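Local coordinates for protein phosphoserine phosphatase (Homo sapiens, PDB 6HYY) that hydrolyses O-phosphoserine to serine and inorganic phosphate with a bound magnesium ion, the last step of the phosphorylated pathway of serine biosynthesis, at residues G26-A31 and E42-A47; K156-L161 and C183-A188; P81-G86 and A116-I121; K5-A10 and V213-E218; E60-I65 and G137-F142. All coordinates share one frame; numbering follows the deposited sequence.

Overall arrangement
The five contacts spread over a core with a mixed sheet and a helical cap. Interactions 1 and 5 share the cap side. Their centres are about 13 Å apart, and they touch where Arg61 reaches Thr44. Interaction 3 falls between the two segments of interaction 5, where the cap leads back into the core. Interaction 2 comes later and packs helix 153-165 against the loop before strand 188-192. Interaction 4 joins the N-terminal helix to the C-terminal tail. It touches interaction 2 through Leu6 and Ala188, and lies about 40 Å, centre to centre, from interaction 5. Serine and magnesium lie between core and cap, with the side chain of Ile27 about 6 Å from the serine.

Interaction 1. Residues G26-A31 and E42-A47; sequences GIDELA and EMTRRA
Asp28 and Thr44 mark the nearest approach of the two helical segments, with CA atoms 7.6 Å apart. Helix 26-33 and helix 37-46 meet here through few side chains. Asp28 and Thr44 come from opposite directions, and Thr44 OG1 lies 2.8 Å from Asp28 OD1. Val40 O and Arg61 NH1 hydrogen-bond to Thr44 OG1, so the hydroxyl has three polar neighbours. Thr44 OG1 is anti to its carbonyl carbon (chi1 -61°), which turns the hydroxyl to Asp28. The methyl Thr44 CG2 rests 3.9 Å from Asp28 OD2. Both helices belong to the helical cap of this haloacid dehalogenase-like phosphatase, which closes over the active site. At the start of helix 26-33, Gly26 N hydrogen-bonds to OD1 of Asp18, a residue of the magnesium site. Shortening Asp28 to an alanine is likely to leave the Thr44 hydroxyl without its carboxylate mate and open a small gap between the helices. The Ile27 and Thr44 side chains slide past each other in opposite directions, with Ile27 CG2 3.7 Å from Thr44 OG1. On the exposed side of helix 37-46, Arg45 NH2 makes a salt bridge to Glu42 OE2, 2.8 Å long but bent to 133°.

Interaction 2. Residues K156-L161 and C183-A188; sequences KVIKLL and CPPADA
Ile158 reaches out from helix 153-165 and meets Pro185 and Ala186 in the loop that leads to strand 188-192. The contact is apolar, and the two branches of Ile158 divide the work. CG1 of Ile158 sits anti to the carbonyl carbon (chi1 -68°), and the chain then runs straight on, with chi2 at 179°. This extends CD1 to the methyl of Ala186, with Ile158 CD1 to Ala186 CB at 3.7 Å. The other branch, CG2, is anti to the backbone N and faces the proline. Ile158 CG2 lies 3.9 Å from Pro185 CG and 3.8 Å from Ala186 N. The isoleucine and the proline ring cross obliquely, and the ring corner CG does the touching. The same Pro185 CG also comes within 4.0 Å of Lys159 N, so it rests against the helix backbone as well. Lys159 adds only its first carbon, with CB 4.4 Å from Pro185 CG. All its torsions are close to extended, and its end leads away from the loop.

The loop is shaped by two successive cis peptide bonds, one before Pro184 and one before Pro185. The second belongs to the residue that presents its ring to the helix.

Ile158 also packs on Ile104 of strand 100-105 and on Ile170 and Met172 of strand 170-174. Ala186 shares Met172, and Asp187 bonds to Ile170 through backbone and carboxylate. Helix 153-165 thus lies on the sheet of the Rossmann-like core, with the loop closing along its flank beside strand 170-174.

Interaction 3. Residues P81-G86 and A116-I121; sequences PHLTPG and ASKLNI
Leu83 sends CD1 between the side chains of Lys118 and Leu119. Leu83 CD1 lies 3.7 Å from Lys118 CE, so the lysine offers its aliphatic chain to the leucine. The two side chains cross, while Leu83 and Leu119 slide past each other in opposite directions, with Leu83 CD1 to Leu119 CD2 at 4.0 Å. The lysine bends at chi3 (72°), and this brings its amine past Leu83 CG toward the backbone of Pro81. Lys118 NZ stays 3.8 Å from Pro81 O, and a water spans the gap. The water accepts from Lys118 NZ at 2.9 Å and donates to Pro81 O at 2.8 Å.

Further out, Arg88 of helix 87-96 touches Leu83, Lys118 and Leu119. Val115 of helix 109-116 backs both Leu83 and Pro81. The turn that carries Lys118 and Leu119 is pinned at Ala116 O, which takes Leu119 N and Ile121 N from opposite faces of its carbonyl plane.

Along the same segment as Leu83, His82 and Thr84 pair through their backbones with Arg23 and Val21. Segment 81-86 therefore runs beside the chain that leads out to the cap. This is consistent with the returning linker of an inserted cap, here tied by Leu83 to a loop of the haloacid dehalogenase-like core.

Interaction 4. Residues K5-A10 and V213-E218; sequences KLFYSA and VELLGE
Phe7 and Leu215 join the two ends of the chain, linking the N-terminal helix 2-8 to the C-terminal tail after strand 207-209. Their CA atoms are 7.3 Å apart. In a CH-pi contact, Leu215 CD1 lies over one face of the Phe7 ring, 4.0 Å from the ring centroid and 23° off the ring normal. The side chains cross at about a right angle. Leu215 CD2 adds a touch at the root of the ring, 4.0 Å from Phe7 CG. Phe7 CG is anti to the backbone N (chi1 -165°), which swings the ring out toward the tail. With a serine in place of Phe7, Leu215 would probably lose the ring face its methyl rests on, and a gap would open between helix and tail. The neighbouring Tyr8 points its hydroxyl at Glu218, but Glu218 is poorly ordered and sits too close in the model, so this pairing is doubtful.

Around the contact, Leu90 of helix 87-96 touches both Phe7 and Leu215, and Leu94 adds to the cover of Phe7. Ile209 of strand 207-209 packs on Leu215. From the sheet, Ile173 of strand 170-174 and Ile190 of strand 188-192 reach Phe7, so the ring is wedged between helix 87-96, the tail and the strands.

Interaction 5. Residues E60-I65 and G137-F142; sequences ERLALI and GEYAGF
Leu62 of helix 54-65 packs against Tyr139 and Phe142, joining the helical cap to an edge strand of the mixed sheet. Strand 139-142 pairs antiparallel with strand 126-133, and Ala140 and Gly141 bond through the backbone to Lys132. Leu62 and Gly141 have the nearest CA atoms, 7.9 Å apart.

Apolar packing carries the contact. Leu62 and Tyr139 cross at about a right angle, and the base of the leucine meets the phenol end of the ring. Leu62 CB lies 3.7 Å from Tyr139 CZ and 3.2 Å from Tyr139 OH. One branch goes further, so that Leu62 CD1 is 3.7 Å from Phe142 CD1. The leucine thus bridges two rings with different parts of its side chain. Tyr139 CG is anti to the backbone N (chi1 169°), which lays the ring toward the helix. Phe142 CG lies between its backbone N and carbonyl carbon (chi1 64°), which brings the ring toward Leu62 CD1. The Phe142 ring also packs on Lys55, Leu58 and Thr59 one to two turns earlier in helix 54-65.

No hydrogen bond crosses between the two segments. The tyrosine hydroxyl meets carbon on the helix side, where its close approach to Leu62 is a tight van der Waals contact. Pro67, just beyond the helix, touches the Tyr139 side chain as well.

The last group is the contacts within the strand segment. Gly141 N stands 3.3 Å above one face of the Tyr139 ring, toward its rim. Tyr139 OH lies in the plane of the Phe142 ring, at its edge, 3.9 Å from Phe142 CD1.

Interaction 1. Residues G26-A31 and E42-A47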
# COMPACT_ATOMS: atom_id res chain seq x y z
N GLY A 26 -1.89 -7.61 -3.73
CA GLY A 26 -1.38 -8.75 -2.99
C GLY A 26 -2.44 -9.81 -2.72
O GLY A 26 -2.19 -11.01 -2.89
N ILE A 27 -3.64 -9.38 -2.32
CA ILE A 27 -4.68 -10.35 -2.01
C ILE A 27 -5.09 -11.13 -3.26
O ILE A 27 -5.39 -12.33 -3.17
CB ILE A 27 -5.89 -9.64 -1.35
CG1 ILE A 27 -6.90 -10.69 -0.87
CG2 ILE A 27 -6.53 -8.64 -2.29
CD1 ILE A 27 -7.88 -10.18 0.17
N ASP A 28 -5.06 -10.50 -4.44
CA ASP A 28 -5.37 -11.21 -5.68
C ASP A 28 -4.27 -12.21 -6.02
O ASP A 28 -4.56 -13.31 -6.51
CB ASP A 28 -5.54 -10.21 -6.83
CG ASP A 28 -6.71 -9.26 -6.61
OD1 ASP A 28 -7.57 -9.55 -5.74
OD2 ASP A 28 -6.78 -8.22 -7.30
N GLU A 29 -3.01 -11.84 -5.79
CA GLU A 29 -1.91 -12.76 -6.06
C GLU A 29 -1.95 -13.95 -5.10
O GLU A 29 -1.62 -15.08 -5.49
CB GLU A 29 -0.58 -12.03 -5.96
CG GLU A 29 -0.47 -10.93 -7.01
CD GLU A 29 -0.47 -11.50 -8.41
OE1 GLU A 29 -1.39 -11.19 -9.20
OE2 GLU A 29 0.44 -12.30 -8.71
N LEU A 30 -2.33 -13.70 -3.85
CA LEU A 30 -2.51 -14.80 -2.91
C LEU A 30 -3.64 -15.71 -3.36
O LEU A 30 -3.52 -16.94 -3.29
CB LEU A 30 -2.79 -14.24 -1.51
CG LEU A 30 -2.83 -15.23 -0.35
CD1 LEU A 30 -1.57 -16.06 -0.33
CD2 LEU A 30 -3.01 -14.45 0.96
N ALA A 31 -4.73 -15.13 -3.85
CA ALA A 31 -5.84 -15.92 -4.37
C ALA A 31 -5.40 -16.76 -5.56
O ALA A 31 -5.89 -17.87 -5.75
CB ALA A 31 -7.01 -15.02 -4.74
N GLU A 42 -12.53 -10.17 -8.55
CA GLU A 42 -13.79 -9.45 -8.72
C GLU A 42 -14.21 -8.76 -7.42
O GLU A 42 -14.62 -7.60 -7.43
CB GLU A 42 -14.88 -10.40 -9.20
CG GLU A 42 -16.15 -9.69 -9.66
CD GLU A 42 -15.85 -8.50 -10.57
OE1 GLU A 42 -16.40 -7.41 -10.32
OE2 GLU A 42 -15.06 -8.66 -11.53
N MET A 43 -14.11 -9.47 -6.29
CA MET A 43 -14.46 -8.85 -5.01
C MET A 43 -13.55 -7.68 -4.69
O MET A 43 -13.99 -6.71 -4.07
CB MET A 43 -14.39 -9.89 -3.89
CG MET A 43 -15.30 -11.09 -4.08
SD MET A 43 -14.88 -12.44 -2.97
CE MET A 43 -16.14 -12.28 -1.72
N THR A 44 -12.29 -7.75 -5.11
CA THR A 44 -11.37 -6.64 -4.87
C THR A 44 -11.80 -5.40 -5.65
O THR A 44 -11.82 -4.28 -5.11
CB THR A 44 -9.95 -7.06 -5.25
OG1 THR A 44 -9.57 -8.17 -4.42
CG2 THR A 44 -8.98 -5.91 -5.06
N ARG A 45 -12.15 -5.58 -6.93
CA ARG A 45 -12.71 -4.47 -7.70
C ARG A 45 -13.99 -3.96 -7.06
O ARG A 45 -14.23 -2.74 -7.02
CB ARG A 45 -12.99 -4.93 -9.13
CG ARG A 45 -11.75 -5.06 -10.00
CD ARG A 45 -12.13 -5.05 -11.48
NE ARG A 45 -12.63 -6.34 -11.93
CZ ARG A 45 -11.89 -7.43 -12.09
NH1 ARG A 45 -10.58 -7.40 -11.85
NH2 ARG A 45 -12.45 -8.55 -12.51
N ARG A 46 -14.81 -4.87 -6.53
CA ARG A 46 -16.08 -4.50 -5.91
C ARG A 46 -15.88 -3.61 -4.69
O ARG A 46 -16.72 -2.74 -4.42
CB ARG A 46 -16.82 -5.79 -5.53
CG ARG A 46 -18.18 -5.63 -4.89
CD ARG A 46 -18.78 -7.02 -4.65
NE ARG A 46 -20.00 -6.98 -3.85
CZ ARG A 46 -20.03 -6.97 -2.52
NH1 ARG A 46 -18.89 -6.99 -1.83
NH2 ARG A 46 -21.19 -6.94 -1.88
N ALA A 47 -14.79 -3.79 -3.96
CA ALA A 47 -14.56 -3.05 -2.72
C ALA A 47 -13.88 -1.70 -2.94
O ALA A 47 -13.70 -0.96 -1.97
CB ALA A 47 -13.74 -3.89 -1.75

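Interaction 2. Residues K156-L161 and C183-A188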
# COMPACT_ATOMS: atom_id res chain seq x y z
N LYS A 156 -6.35 6.71 9.36
CA LYS A 156 -6.08 6.40 10.76
C LYS A 156 -4.60 6.16 10.99
O LYS A 156 -4.05 6.57 12.02
CB LYS A 156 -6.90 5.19 11.20
CG LYS A 156 -8.40 5.40 11.14
CD LYS A 156 -9.14 4.20 11.72
CE LYS A 156 -10.65 4.34 11.55
NZ LYS A 156 -11.16 3.59 10.36
N VAL A 157 -3.93 5.47 10.06
CA VAL A 157 -2.49 5.26 10.18
C VAL A 157 -1.77 6.60 10.19
O VAL A 157 -0.88 6.84 11.02
CB VAL A 157 -1.98 4.35 9.05
CG1 VAL A 157 -0.44 4.34 9.05
CG2 VAL A 157 -2.53 2.94 9.23
N ILE A 158 -2.12 7.49 9.27
CA ILE A 158 -1.42 8.76 9.17
C ILE A 158 -1.65 9.58 10.44
O ILE A 158 -0.73 10.24 10.93
CB ILE A 158 -1.85 9.51 7.89
CG1 ILE A 158 -1.31 8.73 6.69
CG2 ILE A 158 -1.33 10.97 7.89
CD1 ILE A 158 -1.65 9.32 5.35
N LYS A 159 -2.87 9.53 10.99
CA LYS A 159 -3.12 10.19 12.27
C LYS A 159 -2.23 9.63 13.37
O LYS A 159 -1.66 10.39 14.16
CB LYS A 159 -4.60 10.06 12.65
CG LYS A 159 -4.95 10.65 14.02
CD LYS A 159 -6.46 10.68 14.21
CE LYS A 159 -6.84 11.48 15.46
NZ LYS A 159 -8.31 11.56 15.67
N LEU A 160 -2.09 8.30 13.44
CA LEU A 160 -1.20 7.71 14.43
C LEU A 160 0.23 8.20 14.24
O LEU A 160 0.92 8.50 15.22
CB LEU A 160 -1.24 6.18 14.35
CG LEU A 160 -2.51 5.44 14.78
CD1 LEU A 160 -2.37 3.96 14.48
CD2 LEU A 160 -2.79 5.67 16.26
N LEU A 161 0.69 8.32 12.99
CA LEU A 161 2.06 8.76 12.75
C LEU A 161 2.25 10.22 13.15
O LEU A 161 3.30 10.60 13.69
CB LEU A 161 2.42 8.57 11.27
CG LEU A 161 2.54 7.12 10.83
CD1 LEU A 161 2.75 7.11 9.32
CD2 LEU A 161 3.69 6.40 11.55
N CYS A 183 -5.97 12.23 2.58
CA CYS A 183 -5.57 13.63 2.68
C CYS A 183 -6.84 14.47 2.75
O CYS A 183 -7.51 14.67 1.72
CB CYS A 183 -4.72 14.04 1.48
SG CYS A 183 -4.29 15.77 1.40
N PRO A 184 -7.24 14.95 3.94
CA PRO A 184 -6.59 14.82 5.25
C PRO A 184 -6.77 13.43 5.86
O PRO A 184 -7.67 12.71 5.42
CB PRO A 184 -7.32 15.88 6.10
CG PRO A 184 -8.68 15.89 5.52
CD PRO A 184 -8.54 15.65 4.05
N PRO A 185 -5.98 13.07 6.89
CA PRO A 185 -5.03 13.92 7.63
C PRO A 185 -3.65 14.13 6.99
O PRO A 185 -2.87 14.92 7.52
CB PRO A 185 -4.87 13.17 8.95
CG PRO A 185 -5.10 11.74 8.58
CD PRO A 185 -6.16 11.76 7.54
N ALA A 186 -3.33 13.44 5.89
CA ALA A 186 -2.07 13.76 5.24
C ALA A 186 -2.11 15.21 4.77
O ALA A 186 -3.18 15.79 4.57
CB ALA A 186 -1.80 12.82 4.06
N ASP A 187 -0.93 15.81 4.61
CA ASP A 187 -0.86 17.21 4.23
C ASP A 187 -0.94 17.41 2.72
O ASP A 187 -1.33 18.50 2.26
CB ASP A 187 0.42 17.83 4.80
CG ASP A 187 0.45 17.73 6.30
OD1 ASP A 187 -0.45 18.33 6.96
OD2 ASP A 187 1.32 17.03 6.84
N ALA A 188 -0.64 16.38 1.93
CA ALA A 188 -0.79 16.45 0.49
C ALA A 188 -0.97 15.03 -0.02
O ALA A 188 -0.66 14.06 0.67
CB ALA A 188 0.41 17.11 -0.19

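Interaction 3. Residues P81-G86 and A116-I121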
# COMPACT_ATOMS: atom_id res chain seq x y z
N PRO A 81 5.85 -10.37 -5.36
CA PRO A 81 5.29 -9.26 -6.13
C PRO A 81 6.39 -8.45 -6.80
O PRO A 81 7.51 -8.34 -6.30
CB PRO A 81 4.54 -8.44 -5.08
CG PRO A 81 5.25 -8.74 -3.81
CD PRO A 81 5.67 -10.20 -3.91
N HIS A 82 6.05 -7.88 -7.95
CA HIS A 82 7.00 -7.09 -8.72
C HIS A 82 6.94 -5.63 -8.30
O HIS A 82 5.87 -5.01 -8.34
CB HIS A 82 6.70 -7.20 -10.20
CG HIS A 82 7.04 -8.54 -10.77
ND1 HIS A 82 7.62 -8.70 -12.01
CD2 HIS A 82 6.91 -9.78 -10.25
CE1 HIS A 82 7.82 -9.98 -12.24
NE2 HIS A 82 7.39 -10.67 -11.19
N LEU A 83 8.09 -5.07 -7.95
CA LEU A 83 8.14 -3.65 -7.66
C LEU A 83 7.93 -2.83 -8.94
O LEU A 83 8.42 -3.16 -10.03
CB LEU A 83 9.47 -3.27 -7.01
CG LEU A 83 9.77 -3.93 -5.67
CD1 LEU A 83 11.15 -3.54 -5.18
CD2 LEU A 83 8.75 -3.49 -4.65
N THR A 84 7.17 -1.77 -8.80
CA THR A 84 6.92 -0.86 -9.90
C THR A 84 8.22 -0.19 -10.33
O THR A 84 9.03 0.18 -9.47
CB THR A 84 5.91 0.20 -9.43
OG1 THR A 84 4.72 -0.45 -8.99
CG2 THR A 84 5.62 1.25 -10.50
N PRO A 85 8.48 -0.05 -11.62
CA PRO A 85 9.69 0.65 -12.07
C PRO A 85 9.84 2.02 -11.42
O PRO A 85 8.88 2.80 -11.30
CB PRO A 85 9.49 0.76 -13.58
CG PRO A 85 8.65 -0.45 -13.90
CD PRO A 85 7.73 -0.66 -12.74
N GLY A 86 11.05 2.30 -10.95
CA GLY A 86 11.36 3.57 -10.35
C GLY A 86 11.21 3.63 -8.85
O GLY A 86 11.78 4.54 -8.24
N ALA A 116 8.95 -4.26 1.86
CA ALA A 116 9.72 -3.27 2.61
C ALA A 116 11.18 -3.67 2.72
O ALA A 116 12.08 -2.83 2.57
CB ALA A 116 9.12 -3.09 4.00
N SER A 117 11.43 -4.96 2.98
CA SER A 117 12.74 -5.60 2.90
C SER A 117 13.07 -6.02 1.48
O SER A 117 13.50 -7.14 1.22
CB SER A 117 12.78 -6.78 3.84
OG SER A 117 14.08 -7.33 3.83
N LYS A 118 12.74 -5.16 0.53
CA LYS A 118 13.51 -4.96 -0.68
C LYS A 118 13.87 -3.50 -0.83
O LYS A 118 14.83 -3.19 -1.55
CB LYS A 118 12.74 -5.45 -1.93
CG LYS A 118 12.96 -6.94 -2.22
CD LYS A 118 11.91 -7.57 -3.14
CE LYS A 118 12.08 -7.11 -4.58
NZ LYS A 118 11.16 -7.83 -5.52
N LEU A 119 13.19 -2.61 -0.11
CA LEU A 119 13.33 -1.16 -0.23
C LEU A 119 14.05 -0.53 0.97
O LEU A 119 14.02 0.71 1.11
CB LEU A 119 11.95 -0.50 -0.38
CG LEU A 119 11.16 -0.94 -1.61
CD1 LEU A 119 9.67 -0.60 -1.43
CD2 LEU A 119 11.71 -0.28 -2.86
N ASN A 120 14.63 -1.35 1.84
CA ASN A 120 15.31 -0.87 3.05
C ASN A 120 14.39 -0.06 3.95
O ASN A 120 14.85 0.83 4.67
CB ASN A 120 16.54 -0.06 2.71
CG ASN A 120 17.45 -0.82 1.83
OD1 ASN A 120 17.48 -0.60 0.62
ND2 ASN A 120 18.16 -1.77 2.42
N ILE A 121 13.10 -0.38 3.93
CA ILE A 121 12.12 0.23 4.81
C ILE A 121 11.96 -0.68 6.03
O ILE A 121 11.60 -1.86 5.86
CB ILE A 121 10.78 0.42 4.09
CG1 ILE A 121 10.95 1.40 2.92
CG2 ILE A 121 9.69 0.90 5.07
CD1 ILE A 121 9.72 1.47 1.99
O HOH W 1 8.82 -8.29 -3.87

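Interaction 4. Residues K5-A10 and V213-E218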
# COMPACT_ATOMS: atom_id res chain seq x y z
N LYS A 5 8.87 20.87 -5.78
CA LYS A 5 8.93 21.72 -4.59
C LYS A 5 8.09 21.13 -3.47
O LYS A 5 8.55 21.04 -2.32
CB LYS A 5 8.45 23.13 -4.94
CG LYS A 5 9.35 23.88 -5.91
CD LYS A 5 8.84 25.29 -6.18
CE LYS A 5 8.78 26.13 -4.91
NZ LYS A 5 7.49 26.02 -4.15
N LEU A 6 6.86 20.73 -3.78
CA LEU A 6 6.02 20.05 -2.79
C LEU A 6 6.70 18.79 -2.27
O LEU A 6 6.81 18.58 -1.05
CB LEU A 6 4.66 19.71 -3.39
CG LEU A 6 3.89 18.64 -2.61
CD1 LEU A 6 3.38 19.22 -1.29
CD2 LEU A 6 2.76 18.05 -3.44
N PHE A 7 7.16 17.94 -3.18
CA PHE A 7 7.74 16.66 -2.79
C PHE A 7 8.94 16.85 -1.86
O PHE A 7 9.09 16.12 -0.88
CB PHE A 7 8.13 15.87 -4.04
CG PHE A 7 8.40 14.41 -3.79
CD1 PHE A 7 7.39 13.56 -3.38
CD2 PHE A 7 9.67 13.88 -3.98
CE1 PHE A 7 7.63 12.22 -3.15
CE2 PHE A 7 9.93 12.54 -3.75
CZ PHE A 7 8.90 11.71 -3.34
N TYR A 8 9.75 17.87 -2.13
CA TYR A 8 10.97 18.11 -1.35
C TYR A 8 10.71 18.80 -0.02
O TYR A 8 11.62 18.88 0.80
CB TYR A 8 11.97 18.91 -2.18
CG TYR A 8 12.62 18.00 -3.17
CD1 TYR A 8 13.99 17.78 -3.19
CD2 TYR A 8 11.83 17.29 -4.06
CE1 TYR A 8 14.54 16.91 -4.09
CE2 TYR A 8 12.35 16.44 -4.94
CZ TYR A 8 13.69 16.24 -4.97
OH TYR A 8 14.13 15.35 -5.89
N SER A 9 9.49 19.29 0.21
CA SER A 9 9.14 19.86 1.50
C SER A 9 8.65 18.82 2.51
O SER A 9 8.44 19.16 3.67
CB SER A 9 8.06 20.93 1.32
OG SER A 9 6.83 20.35 0.95
N ALA A 10 8.46 17.57 2.08
CA ALA A 10 7.91 16.55 2.96
C ALA A 10 8.97 16.01 3.91
O ALA A 10 10.12 15.79 3.51
CB ALA A 10 7.35 15.40 2.13
N VAL A 213 9.69 8.41 -12.11
CA VAL A 213 10.75 9.30 -12.59
C VAL A 213 10.38 10.77 -12.40
O VAL A 213 11.26 11.61 -12.19
CB VAL A 213 11.11 9.02 -14.07
CG1 VAL A 213 11.73 7.65 -14.25
CG2 VAL A 213 9.90 9.23 -14.97
N GLU A 214 9.09 11.10 -12.51
CA GLU A 214 8.70 12.51 -12.45
C GLU A 214 9.09 13.15 -11.13
O GLU A 214 9.41 14.35 -11.10
CB GLU A 214 7.20 12.65 -12.70
CG GLU A 214 6.75 12.09 -14.03
CD GLU A 214 5.25 12.11 -14.17
OE1 GLU A 214 4.66 13.17 -13.90
OE2 GLU A 214 4.67 11.07 -14.54
N LEU A 215 9.07 12.39 -10.04
CA LEU A 215 9.60 12.90 -8.79
C LEU A 215 11.12 12.84 -8.75
O LEU A 215 11.74 13.59 -7.98
CB LEU A 215 9.00 12.11 -7.62
CG LEU A 215 7.48 12.11 -7.64
CD1 LEU A 215 6.91 11.19 -6.59
CD2 LEU A 215 6.97 13.54 -7.45
N LEU A 216 11.72 11.96 -9.55
CA LEU A 216 13.15 11.89 -9.82
C LEU A 216 13.59 12.90 -10.87
O LEU A 216 14.65 12.72 -11.48
CB LEU A 216 13.55 10.48 -10.26
CG LEU A 216 13.24 9.29 -9.35
CD1 LEU A 216 13.32 7.98 -10.13
CD2 LEU A 216 14.19 9.27 -8.17
N GLY A 217 12.78 13.92 -11.13
CA GLY A 217 13.19 15.02 -11.98
C GLY A 217 13.71 16.14 -11.12
O GLY A 217 13.02 17.13 -10.89
N GLU A 218 14.93 16.00 -10.62
CA GLU A 218 15.48 16.97 -9.69
C GLU A 218 16.88 17.40 -10.11
O GLU A 218 17.12 18.57 -10.43
CB GLU A 218 15.52 16.40 -8.27
CG GLU A 218 16.00 14.93 -8.18
CD GLU A 218 16.61 14.60 -6.83
OE1 GLU A 218 16.71 15.52 -5.98
OE2 GLU A 218 16.97 13.43 -6.60

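Interaction 5. Residues E60-I65 and G137-F142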
# COMPACT_ATOMS: atom_id res chain seq x y z
N GLU A 60 -14.71 -11.77 3.56
CA GLU A 60 -15.30 -12.62 2.53
C GLU A 60 -14.26 -13.13 1.55
O GLU A 60 -14.35 -14.28 1.10
CB GLU A 60 -16.40 -11.85 1.80
CG GLU A 60 -17.56 -11.45 2.67
CD GLU A 60 -18.41 -10.37 2.03
OE1 GLU A 60 -19.49 -10.07 2.57
OE2 GLU A 60 -17.98 -9.84 0.99
N ARG A 61 -13.28 -12.30 1.18
CA ARG A 61 -12.25 -12.78 0.26
C ARG A 61 -11.39 -13.83 0.92
O ARG A 61 -11.08 -14.86 0.32
CB ARG A 61 -11.39 -11.61 -0.23
CG ARG A 61 -12.04 -10.76 -1.32
CD ARG A 61 -11.20 -9.51 -1.63
NE ARG A 61 -11.29 -8.50 -0.58
CZ ARG A 61 -10.64 -7.34 -0.61
NH1 ARG A 61 -9.86 -7.05 -1.64
NH2 ARG A 61 -10.77 -6.47 0.38
N LEU A 62 -11.00 -13.60 2.18
CA LEU A 62 -10.19 -14.58 2.89
C LEU A 62 -10.97 -15.87 3.15
O LEU A 62 -10.37 -16.96 3.17
CB LEU A 62 -9.67 -13.98 4.19
CG LEU A 62 -8.52 -12.98 3.98
CD1 LEU A 62 -8.23 -12.21 5.26
CD2 LEU A 62 -7.27 -13.68 3.48
N ALA A 63 -12.29 -15.77 3.32
CA ALA A 63 -13.10 -16.97 3.48
C ALA A 63 -13.03 -17.86 2.23
O ALA A 63 -13.09 -19.09 2.34
CB ALA A 63 -14.54 -16.60 3.81
N LEU A 64 -12.91 -17.26 1.05
CA LEU A 64 -12.71 -18.06 -0.16
C LEU A 64 -11.27 -18.55 -0.30
O LEU A 64 -11.04 -19.64 -0.83
CB LEU A 64 -13.10 -17.26 -1.41
CG LEU A 64 -14.54 -16.76 -1.51
CD1 LEU A 64 -14.72 -16.00 -2.82
CD2 LEU A 64 -15.54 -17.91 -1.41
N ILE A 65 -10.30 -17.75 0.15
CA ILE A 65 -8.90 -18.10 -0.06
C ILE A 65 -8.44 -19.15 0.95
O ILE A 65 -7.78 -20.13 0.59
CB ILE A 65 -8.02 -16.84 0.01
CG1 ILE A 65 -8.39 -15.87 -1.12
CG2 ILE A 65 -6.55 -17.20 -0.05
CD1 ILE A 65 -7.87 -14.45 -0.91
N GLY A 137 -0.71 -24.40 10.65
CA GLY A 137 -0.61 -23.51 9.52
C GLY A 137 -1.92 -23.12 8.87
O GLY A 137 -1.91 -22.24 8.00
N GLU A 138 -3.04 -23.73 9.26
CA GLU A 138 -4.32 -23.44 8.65
C GLU A 138 -4.76 -22.00 8.93
O GLU A 138 -4.50 -21.45 10.00
CB GLU A 138 -5.41 -24.39 9.16
CG GLU A 138 -5.22 -25.85 8.79
CD GLU A 138 -6.42 -26.70 9.23
OE1 GLU A 138 -6.54 -27.86 8.77
OE2 GLU A 138 -7.24 -26.20 10.03
N TYR A 139 -5.45 -21.41 7.96
CA TYR A 139 -5.93 -20.04 8.09
C TYR A 139 -6.85 -19.91 9.30
O TYR A 139 -7.80 -20.68 9.47
CB TYR A 139 -6.67 -19.62 6.82
CG TYR A 139 -7.44 -18.33 6.95
CD1 TYR A 139 -6.77 -17.12 7.08
CD2 TYR A 139 -8.83 -18.32 6.93
CE1 TYR A 139 -7.47 -15.94 7.19
CE2 TYR A 139 -9.54 -17.14 7.05
CZ TYR A 139 -8.85 -15.95 7.18
OH TYR A 139 -9.54 -14.77 7.30
N ALA A 140 -6.57 -18.92 10.16
CA ALA A 140 -7.31 -18.73 11.39
C ALA A 140 -7.94 -17.35 11.52
O ALA A 140 -8.44 -17.01 12.59
CB ALA A 140 -6.40 -18.98 12.60
N GLY A 141 -7.92 -16.53 10.47
CA GLY A 141 -8.52 -15.20 10.57
C GLY A 141 -7.52 -14.08 10.36
O GLY A 141 -6.45 -14.29 9.79
N PHE A 142 -7.84 -12.87 10.84
CA PHE A 142 -6.91 -11.76 10.74
C PHE A 142 -7.13 -10.81 11.92
O PHE A 142 -8.16 -10.84 12.58
CB PHE A 142 -7.05 -11.03 9.39
CG PHE A 142 -8.38 -10.38 9.18
CD1 PHE A 142 -9.43 -11.09 8.62
CD2 PHE A 142 -8.58 -9.06 9.54
CE1 PHE A 142 -10.66 -10.50 8.43
CE2 PHE A 142 -9.81 -8.45 9.35
CZ PHE A 142 -10.85 -9.17 8.80